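Local coordinates for protein-tyrosine-phosphatase (Vibrio vulnificus, PDB 7DHF), which probably removes phosphate from phosphotyrosine residues of proteins, as a member of the low-molecular-weight protein tyrosine phosphatase family, at residues A[7-12]-A[81-86]; A[13-18]-A[35-40]; A[22-27]-A[65-70]; A[109-114]-A[139-144]. The protein carries 1 engineered substitution. All coordinates share one frame; numbering follows the deposited sequence. Where two conformers were deposited one is given.

In the fold
Interactions 1, 2 and 4 all reach the parallel four-stranded sheet, ordered 34-39, 7-12, 85-88, 108-110. Interaction 1 joins the two central strands; strand 7-12 ends at engineered Ala-12, the predicted nucleophile position, and loop 13-18 of interaction 2 then carries the phosphate and the predicted active-site Arg-18. Interaction 3 fastens helix 18-29, which follows that loop, to segment 65-70, and His-70 NE2 lies 2.8 Å from Asn-15 O, a probable hydrogen bond. Interaction 4 continues the sheet through Ile-86 O and Met-109 N, 2.8 Å apart, and meets interaction 3 where Phe-111 CZ approaches Gly-22 CA at 3.8 Å; the Phe-111 side chain is about 8 Å from that of Arg-18.

Interaction 1: A[7-12]-A[81-86]; sequences KILVVA and SQYDLI. Engineered in segment 7-12: Ala-12 (natural residue Cys).
Parallel pairing of the two central strands of the sheet brings Ile-8 beside Leu-85 and Leu-9 beside Ile-86, with CA atoms 4.8 and 4.7 Å apart respectively. Leu-9 N donates to Leu-85 O at 2.8 Å, close to linear at 168°. One residue pair earlier, Lys-7 O accepts two backbone donors: Leu-85 N, which approaches nearly along the C=O axis, and Asp-84 N, which is tilted from the carbonyl plane. The carboxylate of Asp-84 closes the same corner, since its OD2 takes Lys-7 N at 2.9 Å on the anti side and also receives Asn-6 N.

Beyond the backbone ladder, the Tyr-83 ring lies between two side chains. Leu-9 CB packs over one face, 3.7 Å above the plane and offset toward the rim, in a CH-pi contact. Over the opposite face comes Lys-7, whose chain turns at CG-CD (chi3 71°) and sets NZ in a cation-pi contact, 4.9 Å from the ring centroid and 12° off the normal; the same NZ makes a weak hydrogen bond to Gln-82 O. Farther along the strand, Val-11 CG2 meets Ile-86 CG2 at 3.6 Å.

Strand entry is therefore held by polar and cation-pi contacts around Lys-7, whereas farther in the side chains that meet are apolar, and the ammonium charge is probably eased by the ring and the Gln-82 carbonyl together.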
loop_
_atom_site.group_PDB
_atom_site.type_symbol
_atom_site.label_atom_id
_atom_site.label_comp_id
_atom_site.label_asym_id
_atom_site.label_seq_id
_atom_site.Cartn_x
_atom_site.Cartn_y
_atom_site.Cartn_z
ATOM N N LYS A 7 -6.794 5.811 -10.963
ATOM C CA LYS A 7 -7.080 5.537 -9.561
ATOM C C LYS A 7 -6.288 4.302 -9.154
ATOM O O LYS A 7 -6.414 3.246 -9.784
ATOM C CB LYS A 7 -8.577 5.309 -9.355
ATOM C CG LYS A 7 -9.434 6.519 -9.705
ATOM C CD LYS A 7 -10.914 6.264 -9.449
ATOM C CE LYS A 7 -11.226 6.195 -7.961
ATOM N NZ LYS A 7 -12.657 5.877 -7.699
ATOM N N ILE A 8 -5.482 4.437 -8.103
ATOM C CA ILE A 8 -4.526 3.413 -7.699
ATOM C C ILE A 8 -4.829 3.009 -6.262
ATOM O O ILE A 8 -4.956 3.870 -5.384
ATOM C CB ILE A 8 -3.080 3.931 -7.813
ATOM C CG1 ILE A 8 -2.794 4.421 -9.235
ATOM C CG2 ILE A 8 -2.092 2.845 -7.413
ATOM C CD1 ILE A 8 -1.570 5.298 -9.344
ATOM N N LEU A 9 -4.919 1.702 -6.020
ATOM C CA LEU A 9 -5.173 1.158 -4.692
ATOM C C LEU A 9 -3.951 0.364 -4.252
ATOM O O LEU A 9 -3.582 -0.623 -4.897
ATOM C CB LEU A 9 -6.409 0.256 -4.712
ATOM C CG LEU A 9 -6.881 -0.270 -3.353
ATOM C CD1 LEU A 9 -7.442 0.859 -2.494
ATOM C CD2 LEU A 9 -7.912 -1.370 -3.536
ATOM N N VAL A 10 -3.325 0.796 -3.160
ATOM C CA VAL A 10 -2.180 0.096 -2.588
ATOM C C VAL A 10 -2.697 -0.870 -1.532
ATOM O O VAL A 10 -3.432 -0.471 -0.622
ATOM C CB VAL A 10 -1.180 1.096 -1.989
ATOM C CG1 VAL A 10 0.019 0.372 -1.398
ATOM C CG2 VAL A 10 -0.741 2.098 -3.046
ATOM N N VAL A 11 -2.318 -2.143 -1.644
ATOM C CA VAL A 11 -2.919 -3.200 -0.842
ATOM C C VAL A 11 -1.849 -3.970 -0.086
ATOM O O VAL A 11 -0.804 -4.327 -0.641
ATOM C CB VAL A 11 -3.769 -4.148 -1.712
ATOM C CG1 VAL A 11 -4.232 -5.362 -0.911
ATOM C CG2 VAL A 11 -4.965 -3.400 -2.280
ATOM N N ALA A 12 -2.125 -4.226 1.190
ATOM C CA ALA A 12 -1.360 -5.185 1.969
ATOM C C ALA A 12 -2.325 -5.932 2.885
ATOM O O ALA A 12 -3.394 -6.351 2.431
ATOM C CB ALA A 12 -0.228 -4.493 2.727
ATOM N N SER A 81 -13.428 -2.525 -7.633
ATOM C CA SER A 81 -14.053 -2.026 -8.852
ATOM C C SER A 81 -13.888 -0.520 -9.014
ATOM O O SER A 81 -14.085 -0.004 -10.118
ATOM C CB SER A 81 -15.540 -2.394 -8.877
ATOM O OG SER A 81 -16.262 -1.705 -7.871
ATOM N N GLN A 82 -13.531 0.190 -7.947
ATOM C CA GLN A 82 -13.383 1.637 -7.997
ATOM C C GLN A 82 -11.995 2.086 -8.432
ATOM O O GLN A 82 -11.773 3.293 -8.578
ATOM C CB GLN A 82 -13.687 2.244 -6.625
ATOM C CG GLN A 82 -15.056 1.899 -6.073
ATOM C CD GLN A 82 -15.313 2.547 -4.728
ATOM O OE1 GLN A 82 -15.525 1.863 -3.727
ATOM N NE2 GLN A 82 -15.294 3.875 -4.698
ATOM N N TYR A 83 -11.060 1.162 -8.639
ATOM C CA TYR A 83 -9.679 1.518 -8.928
ATOM C C TYR A 83 -9.213 0.848 -10.212
ATOM O O TYR A 83 -9.646 -0.256 -10.555
ATOM C CB TYR A 83 -8.768 1.182 -7.733
ATOM C CG TYR A 83 -9.127 2.034 -6.542
ATOM C CD1 TYR A 83 -8.512 3.259 -6.331
ATOM C CD2 TYR A 83 -10.126 1.641 -5.661
ATOM C CE1 TYR A 83 -8.863 4.056 -5.261
ATOM C CE2 TYR A 83 -10.483 2.429 -4.589
ATOM C CZ TYR A 83 -9.851 3.636 -4.395
ATOM O OH TYR A 83 -10.210 4.424 -3.330
ATOM N N ASP A 84 -8.336 1.552 -10.929
ATOM C CA ASP A 84 -7.807 1.079 -12.201
ATOM C C ASP A 84 -6.591 0.184 -12.030
ATOM O O ASP A 84 -6.323 -0.663 -12.891
ATOM C CB ASP A 84 -7.397 2.274 -13.065
ATOM C CG ASP A 84 -8.532 3.247 -13.289
ATOM O OD1 ASP A 84 -9.606 2.811 -13.752
ATOM O OD2 ASP A 84 -8.343 4.450 -13.014
ATOM N N LEU A 85 -5.844 0.369 -10.947
ATOM C CA LEU A 85 -4.599 -0.343 -10.714
ATOM C C LEU A 85 -4.512 -0.681 -9.235
ATOM O O LEU A 85 -4.808 0.160 -8.382
ATOM C CB LEU A 85 -3.400 0.529 -11.106
ATOM C CG LEU A 85 -2.006 -0.064 -10.895
ATOM C CD1 LEU A 85 -1.795 -1.291 -11.768
ATOM C CD2 LEU A 85 -0.943 0.987 -11.173
ATOM N N ILE A 86 -4.118 -1.916 -8.940
ATOM C CA ILE A 86 -3.930 -2.381 -7.572
ATOM C C ILE A 86 -2.486 -2.835 -7.430
ATOM O O ILE A 86 -2.010 -3.652 -8.228
ATOM C CB ILE A 86 -4.898 -3.528 -7.228
ATOM C CG1 ILE A 86 -6.348 -3.068 -7.410
ATOM C CG2 ILE A 86 -4.660 -4.012 -5.802
ATOM C CD1 ILE A 86 -7.365 -4.182 -7.313
#

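Interaction 2: A[13-18]-A[35-40]; sequences VGNICR and VASAGI. With PO4 (phosphate ion), chain E.
Val-13 begins the loop by laying its carbonyl oxygen 3.3 Å from Gly-39 CA, while its N-H turns to phosphate O4. Gly-14 N donates to that same oxygen, so two successive amides hold O4. Asn-15 supplies the side-chain link to strand 34-39: chi1 of -163° swings the amide away from its own backbone N and alongside Ala-38, and ND2 reaches Ser-37 OG at 2.9 Å. The bond is nearly straight (165°) and the hydroxyl lies in the amide plane. ND2 also bonds Ser-19 OG and OD1 bonds Gln-73 N, fixing the amide, while Glu-23 in turn holds Ser-37.

Ile-16 N and Cys-17 N both donate to phosphate O1, at 3.1 and 3.0 Å. Cys-17 takes the N-cap position, and Arg-18 starts the helix by giving its N-H to O2 at 2.7 Å. The Arg-18 side chain bends back at chi3 and presents its guanidinium edge to the phosphate, with NE to O2 at 2.8 Å (178°) and NH2 to O4 at 3.0 Å; its NH1 salt-bridges Glu-90.

A ring of amides closed by an arginine at a helix start is the phosphate-binding P-loop, C-x5-R, of tyrosine phosphatases, the predicted nucleophile here replaced by engineered Ala-12.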
loop_
_atom_site.group_PDB
_atom_site.type_symbol
_atom_site.label_atom_id
_atom_site.label_comp_id
_atom_site.label_asym_id
_atom_site.label_seq_id
_atom_site.Cartn_x
_atom_site.Cartn_y
_atom_site.Cartn_z
ATOM N N VAL A 13 -1.984 -6.101 4.162
ATOM C CA VAL A 13 -2.730 -6.977 5.067
ATOM C C VAL A 13 -3.525 -6.182 6.108
ATOM O O VAL A 13 -4.745 -6.314 6.201
ATOM C CB VAL A 13 -1.809 -8.027 5.723
ATOM C CG1 VAL A 13 -2.580 -8.889 6.716
ATOM C CG2 VAL A 13 -1.160 -8.893 4.655
ATOM N N GLY A 14 -2.841 -5.372 6.913
ATOM C CA GLY A 14 -3.507 -4.659 7.988
ATOM C C GLY A 14 -3.959 -3.260 7.618
ATOM O O GLY A 14 -4.832 -2.688 8.277
ATOM N N ASN A 15 -3.365 -2.702 6.564
ATOM C CA ASN A 15 -3.626 -1.325 6.146
ATOM C C ASN A 15 -3.292 -0.328 7.256
ATOM O O ASN A 15 -3.971 0.685 7.431
ATOM C CB ASN A 15 -5.056 -1.153 5.617
ATOM C CG ASN A 15 -5.251 0.129 4.806
ATOM O OD1 ASN A 15 -6.309 0.756 4.869
ATOM N ND2 ASN A 15 -4.243 0.512 4.030
ATOM N N ILE A 16 -2.217 -0.606 7.994
ATOM C CA ILE A 16 -1.714 0.324 9.004
ATOM C C ILE A 16 -0.239 0.662 8.845
ATOM O O ILE A 16 0.211 1.679 9.408
ATOM C CB ILE A 16 -1.999 -0.172 10.443
ATOM C CG1 ILE A 16 -1.415 -1.572 10.663
ATOM C CG2 ILE A 16 -3.495 -0.138 10.731
ATOM C CD1 ILE A 16 -1.351 -1.993 12.122
ATOM N N CYS A 17 0.557 -0.122 8.115
ATOM C CA CYS A 17 1.988 0.140 7.994
ATOM C C CYS A 17 2.404 0.394 6.546
ATOM O O CYS A 17 2.550 1.549 6.137
ATOM C CB CYS A 17 2.797 -1.015 8.595
ATOM S SG CYS A 17 2.641 -1.169 10.399
ATOM N N ARG A 18 2.596 -0.672 5.765
ATOM C CA ARG A 18 3.144 -0.519 4.418
ATOM C C ARG A 18 2.149 0.148 3.481
ATOM O O ARG A 18 2.511 1.048 2.713
ATOM C CB ARG A 18 3.525 -1.880 3.844
ATOM C CG ARG A 18 4.651 -2.587 4.556
ATOM C CD ARG A 18 4.661 -4.053 4.184
ATOM N NE ARG A 18 3.453 -4.717 4.665
ATOM C CZ ARG A 18 3.162 -5.994 4.449
ATOM N NH1 ARG A 18 3.991 -6.759 3.752
ATOM N NH2 ARG A 18 2.038 -6.504 4.932
ATOM N N VAL A 35 -4.884 8.062 -5.156
ATOM C CA VAL A 35 -4.277 6.890 -4.539
ATOM C C VAL A 35 -4.957 6.647 -3.201
ATOM O O VAL A 35 -5.116 7.577 -2.402
ATOM C CB VAL A 35 -2.757 7.054 -4.355
ATOM C CG1 VAL A 35 -2.124 5.720 -3.992
ATOM C CG2 VAL A 35 -2.117 7.625 -5.614
ATOM N N ALA A 36 -5.353 5.400 -2.962
ATOM C CA ALA A 36 -5.912 4.961 -1.692
ATOM C C ALA A 36 -5.235 3.650 -1.308
ATOM O O ALA A 36 -4.336 3.169 -2.004
ATOM C CB ALA A 36 -7.434 4.794 -1.790
ATOM N N SER A 37 -5.662 3.060 -0.193
ATOM C CA SER A 37 -5.089 1.792 0.233
ATOM C C SER A 37 -6.117 0.982 1.008
ATOM O O SER A 37 -7.124 1.508 1.488
ATOM C CB SER A 37 -3.815 1.988 1.065
ATOM O OG SER A 37 -4.063 2.762 2.229
ATOM N N ALA A 38 -5.843 -0.316 1.127
ATOM C CA ALA A 38 -6.730 -1.219 1.846
ATOM C C ALA A 38 -5.949 -2.449 2.283
ATOM O O ALA A 38 -4.854 -2.724 1.786
ATOM C CB ALA A 38 -7.928 -1.635 0.988
ATOM N N GLY A 39 -6.542 -3.191 3.214
ATOM C CA GLY A 39 -5.912 -4.376 3.761
ATOM C C GLY A 39 -6.737 -5.631 3.571
ATOM O O GLY A 39 -7.949 -5.634 3.809
ATOM N N ILE A 40 -6.075 -6.713 3.149
ATOM C CA ILE A 40 -6.755 -7.983 2.909
ATOM C C ILE A 40 -7.368 -8.532 4.189
ATOM O O ILE A 40 -8.378 -9.245 4.143
ATOM C CB ILE A 40 -5.765 -8.981 2.272
ATOM C CG1 ILE A 40 -5.408 -8.533 0.856
ATOM C CG2 ILE A 40 -6.339 -10.396 2.262
ATOM C CD1 ILE A 40 -4.153 -9.170 0.316
HETATM P P PO4 E . 0.196 -3.332 6.175
HETATM O O1 PO4 E . -0.286 -2.932 7.554
HETATM O O2 PO4 E . 1.699 -3.191 6.146
HETATM O O3 PO4 E . -0.437 -2.386 5.183
HETATM O O4 PO4 E . -0.205 -4.766 5.909
#

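Interaction 3: A[22-27]-A[65-70]; sequences GERVLQ and VDVENH
Arg-24 has the largest share of the buried surface, reaching from helix 18-29 across segment 65-70 with its guanidinium edge turned to backbone carbonyls. NH1 donates to Asp-66 O at 2.8 Å, from above that carbonyl plane, and to Glu-68 O at 2.9 Å, within the plane. NH2 joins on Glu-68 O at 3.1 Å, so the end of the guanidinium grips one oxygen with two nitrogens. A bend at chi2 (-64°) brings the group there, and NE is left for a salt bridge to Glu-23 OE2 at 3.0 Å. The loop is shaped by an Asx turn, in which Asp-66 OD1 accepts Glu-68 N.

Val-65 covers the aliphatic root of Arg-24, its CG1 lying 3.7 Å from Arg-24 CB and 3.9 Å from Val-25 CG2. Tyr-135 of helix 128-146 touches both valines.

His-70 is joined through a water that accepts from Arg-24 NH2, donates to Glu-23 OE2 and bonds His-70 ND1 at the ring edge. The other ring nitrogen bonds Asn-15, while Glu-23 OE1 bonds Ser-37.

Bonds from NE, NH1 and NH2, all near its plane, fix the guanidinium's orientation; Glu-23 probably offsets its charge, the two carbonyls solvate it, and Asp-66 OD1, 4.0 Å from Arg-24 NH1, lies beyond salt-bridge range.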
loop_
_atom_site.group_PDB
_atom_site.type_symbol
_atom_site.label_atom_id
_atom_site.label_comp_id
_atom_site.label_asym_id
_atom_site.label_seq_id
_atom_site.Cartn_x
_atom_site.Cartn_y
_atom_site.Cartn_z
ATOM N N GLY A 22 2.770 3.453 1.380
ATOM C CA GLY A 22 2.835 3.437 -0.071
ATOM C C GLY A 22 1.793 4.334 -0.712
ATOM O O GLY A 22 2.068 5.002 -1.711
ATOM N N GLU A 23 0.582 4.354 -0.150
ATOM C CA GLU A 23 -0.451 5.268 -0.631
ATOM C C GLU A 23 0.055 6.703 -0.655
ATOM O O GLU A 23 -0.051 7.399 -1.669
ATOM C CB GLU A 23 -1.694 5.171 0.260
ATOM C CG GLU A 23 -2.777 6.213 -0.051
ATOM C CD GLU A 23 -3.793 6.369 1.063
ATOM O OE1 GLU A 23 -4.178 5.351 1.672
ATOM O OE2 GLU A 23 -4.205 7.520 1.332
ATOM N N ARG A 24 0.591 7.170 0.473
ATOM C CA ARG A 24 0.931 8.582 0.602
ATOM C C ARG A 24 2.220 8.925 -0.136
ATOM O O ARG A 24 2.336 10.018 -0.699
ATOM C CB ARG A 24 1.010 8.968 2.079
ATOM C CG ARG A 24 -0.290 8.744 2.846
ATOM C CD ARG A 24 -1.431 9.615 2.330
ATOM N NE ARG A 24 -2.673 9.377 3.068
ATOM C CZ ARG A 24 -2.991 9.961 4.221
ATOM N NH1 ARG A 24 -2.168 10.836 4.786
ATOM N NH2 ARG A 24 -4.139 9.668 4.813
ATOM N N VAL A 25 3.194 8.014 -0.153
ATOM C CA VAL A 25 4.397 8.238 -0.953
ATOM C C VAL A 25 4.029 8.361 -2.424
ATOM O O VAL A 25 4.455 9.295 -3.114
ATOM C CB VAL A 25 5.430 7.122 -0.709
ATOM C CG1 VAL A 25 6.595 7.237 -1.692
ATOM C CG2 VAL A 25 5.941 7.174 0.723
ATOM N N LEU A 26 3.219 7.425 -2.923
ATOM C CA LEU A 26 2.820 7.465 -4.324
ATOM C C LEU A 26 1.957 8.687 -4.616
ATOM O O LEU A 26 2.085 9.306 -5.679
ATOM C CB LEU A 26 2.086 6.175 -4.684
ATOM C CG LEU A 26 1.965 5.832 -6.168
ATOM C CD1 LEU A 26 3.335 5.649 -6.812
ATOM C CD2 LEU A 26 1.127 4.576 -6.349
ATOM N N GLN A 27 1.069 9.051 -3.687
ATOM C CA GLN A 27 0.209 10.206 -3.909
ATOM C C GLN A 27 1.036 11.475 -4.070
ATOM O O GLN A 27 0.715 12.334 -4.899
ATOM C CB GLN A 27 -0.783 10.350 -2.756
ATOM C CG GLN A 27 -1.810 11.456 -2.948
ATOM C CD GLN A 27 -2.732 11.188 -4.122
ATOM O OE1 GLN A 27 -3.789 10.577 -3.966
ATOM N NE2 GLN A 27 -2.337 11.647 -5.305
ATOM N N VAL A 65 6.567 13.123 4.022
ATOM C CA VAL A 65 5.387 12.433 3.516
ATOM C C VAL A 65 4.385 12.339 4.657
ATOM O O VAL A 65 4.716 11.848 5.743
ATOM C CB VAL A 65 5.730 11.041 2.953
ATOM C CG1 VAL A 65 4.460 10.267 2.616
ATOM C CG2 VAL A 65 6.607 11.171 1.716
ATOM N N ASP A 66 3.165 12.804 4.404
ATOM C CA ASP A 66 2.124 12.901 5.421
ATOM C C ASP A 66 1.285 11.628 5.408
ATOM O O ASP A 66 0.588 11.346 4.429
ATOM C CB ASP A 66 1.263 14.130 5.142
ATOM C CG ASP A 66 0.186 14.349 6.190
ATOM O OD1 ASP A 66 -0.045 13.446 7.018
ATOM O OD2 ASP A 66 -0.426 15.438 6.190
ATOM N N VAL A 67 1.349 10.866 6.500
ATOM C CA VAL A 67 0.516 9.688 6.700
ATOM C C VAL A 67 -0.441 9.883 7.876
ATOM O O VAL A 67 -0.897 8.919 8.484
ATOM C CB VAL A 67 1.362 8.406 6.834
ATOM C CG1 VAL A 67 0.509 7.160 6.601
ATOM C CG2 VAL A 67 2.530 8.428 5.856
ATOM N N GLU A 68 -0.746 11.133 8.204
ATOM C CA GLU A 68 -1.757 11.423 9.203
ATOM C C GLU A 68 -3.145 11.265 8.592
ATOM O O GLU A 68 -3.318 11.235 7.370
ATOM C CB GLU A 68 -1.589 12.851 9.720
ATOM C CG GLU A 68 -0.320 13.076 10.531
ATOM C CD GLU A 68 -0.426 12.542 11.946
ATOM O OE1 GLU A 68 -1.522 12.087 12.334
ATOM O OE2 GLU A 68 0.588 12.581 12.674
ATOM N N ASN A 69 -4.142 11.152 9.464
ATOM C CA ASN A 69 -5.539 11.119 9.045
ATOM C C ASN A 69 -5.827 9.934 8.131
ATOM O O ASN A 69 -6.663 10.019 7.229
ATOM C CB ASN A 69 -5.951 12.438 8.389
ATOM C CG ASN A 69 -5.604 13.637 9.245
ATOM O OD1 ASN A 69 -4.932 14.567 8.795
ATOM N ND2 ASN A 69 -6.044 13.611 10.494
ATOM N N HIS A 70 -5.132 8.826 8.357
ATOM C CA HIS A 70 -5.423 7.582 7.669
ATOM C C HIS A 70 -6.388 6.752 8.504
ATOM O O HIS A 70 -6.359 6.787 9.736
ATOM C CB HIS A 70 -4.140 6.783 7.450
ATOM C CG HIS A 70 -4.373 5.415 6.896
ATOM N ND1 HIS A 70 -4.765 5.199 5.592
ATOM C CD2 HIS A 70 -4.291 4.193 7.472
ATOM C CE1 HIS A 70 -4.907 3.902 5.388
ATOM N NE2 HIS A 70 -4.624 3.269 6.512
HETATM O O HOH W 1 -5.427 7.276 3.902
#

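Interaction 4: A[109-114]-A[139-144]; sequences MLFGQW and DEAAQA
Phe-111 meets helix 128-146 through CD2, CE2 and CZ of its ring: CD2 lies 3.7 Å from Ala-141 CB, and CZ lies 4.0 Å from Ala-142 CB. Its first torsion, chi1 -160°, places CG anti to the backbone N and carries the ring's far end closer to the helix than the direction of CB alone would suggest. Beside it, Gly-112 CA lies 3.9 Å from Ala-141 CB. The second patch is formed by Trp-114, whose CB comes to 3.3 Å from Ala-144 CB, a tight meeting of two saturated carbons; CG and CD1 of the indole lie farther from the same methyl.

No direct hydrogen bond crosses between the segments, but a water takes that role. It donates to Phe-111 O at 2.8 Å and to Ala-141 O, and accepts from Trp-114 N at 2.9 Å.

One shell out, a type I turn from Leu-110 to Gln-113, closed by Gln-113 N to Leu-110 O at 3.0 Å, places Phe-111 and Gly-112 at its corner, and Trp-114 follows it. Gln-113 CG sits over the centre of one indole face. Trp-145 packs edge-to-face with Trp-114 and donates its NE1 to Leu-110 O, while Lys-148 adds a cation-pi contact to Trp-114. Leu-87 and Met-89 also touch Phe-111, and Val-25 and Leu-26 of helix 18-29 touch Ala-142.

Glycine and alanine together thus let the helix come near, Gly-112 CA and Ala-141 CA lying 5.0 Å apart, with dispersion contacts carrying the direct packing and a water bonded to three backbone polar atoms between the two elements.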
loop_
_atom_site.group_PDB
_atom_site.type_symbol
_atom_site.label_atom_id
_atom_site.label_comp_id
_atom_site.label_asym_id
_atom_site.label_seq_id
_atom_site.Cartn_x
_atom_site.Cartn_y
_atom_site.Cartn_z
ATOM N N MET A 109 -0.878 -5.739 -9.623
ATOM C CA MET A 109 0.551 -5.819 -9.883
ATOM C C MET A 109 1.298 -5.628 -8.566
ATOM O O MET A 109 0.698 -5.351 -7.525
ATOM C CB MET A 109 0.952 -4.774 -10.933
ATOM C CG MET A 109 0.127 -4.874 -12.214
ATOM S SD MET A 109 0.523 -3.622 -13.445
ATOM C CE MET A 109 -0.760 -3.915 -14.659
ATOM N N LEU A 110 2.619 -5.774 -8.608
ATOM C CA LEU A 110 3.442 -5.773 -7.405
ATOM C C LEU A 110 3.997 -4.378 -7.147
ATOM O O LEU A 110 4.581 -3.760 -8.042
ATOM C CB LEU A 110 4.596 -6.765 -7.555
ATOM C CG LEU A 110 5.447 -6.997 -6.303
ATOM C CD1 LEU A 110 4.660 -7.739 -5.236
ATOM C CD2 LEU A 110 6.708 -7.763 -6.660
ATOM N N PHE A 111 3.842 -3.895 -5.912
ATOM C CA PHE A 111 4.375 -2.579 -5.577
ATOM C C PHE A 111 5.866 -2.503 -5.889
ATOM O O PHE A 111 6.334 -1.524 -6.478
ATOM C CB PHE A 111 4.108 -2.248 -4.107
ATOM C CG PHE A 111 4.188 -0.781 -3.801
ATOM C CD1 PHE A 111 3.043 0.002 -3.802
ATOM C CD2 PHE A 111 5.404 -0.178 -3.529
ATOM C CE1 PHE A 111 3.111 1.354 -3.533
ATOM C CE2 PHE A 111 5.476 1.176 -3.260
ATOM C CZ PHE A 111 4.327 1.942 -3.261
ATOM N N GLY A 112 6.621 -3.538 -5.527
ATOM C CA GLY A 112 8.050 -3.552 -5.774
ATOM C C GLY A 112 8.457 -4.165 -7.102
ATOM O O GLY A 112 9.556 -4.712 -7.221
ATOM N N GLN A 113 7.600 -4.060 -8.121
ATOM C CA GLN A 113 7.926 -4.672 -9.408
ATOM C C GLN A 113 9.264 -4.178 -9.945
ATOM O O GLN A 113 10.043 -4.962 -10.500
ATOM C CB GLN A 113 6.827 -4.405 -10.435
ATOM C CG GLN A 113 7.251 -4.832 -11.836
ATOM C CD GLN A 113 6.118 -4.913 -12.834
ATOM O OE1 GLN A 113 4.962 -4.636 -12.523
ATOM N NE2 GLN A 113 6.454 -5.297 -14.057
ATOM N N TRP A 114 9.551 -2.890 -9.794
ATOM C CA TRP A 114 10.674 -2.269 -10.484
ATOM C C TRP A 114 11.965 -2.297 -9.683
ATOM O O TRP A 114 12.987 -1.794 -10.164
ATOM C CB TRP A 114 10.301 -0.835 -10.863
ATOM C CG TRP A 114 9.035 -0.814 -11.643
ATOM C CD1 TRP A 114 7.839 -0.272 -11.269
ATOM C CD2 TRP A 114 8.825 -1.399 -12.931
ATOM N NE1 TRP A 114 6.900 -0.477 -12.251
ATOM C CE2 TRP A 114 7.483 -1.164 -13.284
ATOM C CE3 TRP A 114 9.647 -2.093 -13.824
ATOM C CZ2 TRP A 114 6.943 -1.597 -14.491
ATOM C CZ3 TRP A 114 9.109 -2.522 -15.023
ATOM C CH2 TRP A 114 7.770 -2.273 -15.345
ATOM N N ASP A 139 9.792 3.731 -0.976
ATOM C CA ASP A 139 10.218 4.939 -1.674
ATOM C C ASP A 139 10.842 4.599 -3.024
ATOM O O ASP A 139 10.447 5.144 -4.061
ATOM C CB ASP A 139 11.207 5.695 -0.783
ATOM C CG ASP A 139 11.569 7.062 -1.324
ATOM O OD1 ASP A 139 10.854 7.571 -2.211
ATOM O OD2 ASP A 139 12.568 7.636 -0.840
ATOM N N GLU A 140 11.823 3.695 -3.030
ATOM C CA GLU A 140 12.455 3.298 -4.284
ATOM C C GLU A 140 11.433 2.730 -5.260
ATOM O O GLU A 140 11.449 3.056 -6.455
ATOM C CB GLU A 140 13.532 2.249 -4.005
ATOM C CG GLU A 140 14.730 2.760 -3.224
ATOM C CD GLU A 140 15.777 1.683 -3.003
ATOM O OE1 GLU A 140 15.865 0.760 -3.841
ATOM O OE2 GLU A 140 16.509 1.759 -1.992
ATOM N N ALA A 141 10.542 1.867 -4.769
ATOM C CA ALA A 141 9.551 1.236 -5.633
ATOM C C ALA A 141 8.566 2.257 -6.188
ATOM O O ALA A 141 8.190 2.190 -7.365
ATOM C CB ALA A 141 8.812 0.157 -4.844
ATOM N N ALA A 142 8.138 3.206 -5.355
ATOM C CA ALA A 142 7.163 4.203 -5.783
ATOM C C ALA A 142 7.758 5.161 -6.806
ATOM O O ALA A 142 7.081 5.549 -7.764
ATOM C CB ALA A 142 6.645 4.973 -4.570
ATOM N N GLN A 143 9.016 5.569 -6.610
ATOM C CA GLN A 143 9.676 6.426 -7.589
ATOM C C GLN A 143 9.625 5.807 -8.975
ATOM O O GLN A 143 9.388 6.501 -9.970
ATOM C CB GLN A 143 11.133 6.656 -7.194
ATOM C CG GLN A 143 11.342 7.557 -6.000
ATOM C CD GLN A 143 12.807 7.684 -5.647
ATOM O OE1 GLN A 143 13.671 7.661 -6.526
ATOM N NE2 GLN A 143 13.098 7.818 -4.359
ATOM N N ALA A 144 9.855 4.496 -9.059
ATOM C CA ALA A 144 9.858 3.825 -10.352
ATOM C C ALA A 144 8.459 3.775 -10.951
ATOM O O ALA A 144 8.285 4.020 -12.151
ATOM C CB ALA A 144 10.439 2.421 -10.202
HETATM O O HOH W 2 8.491 -0.768 -8.045
#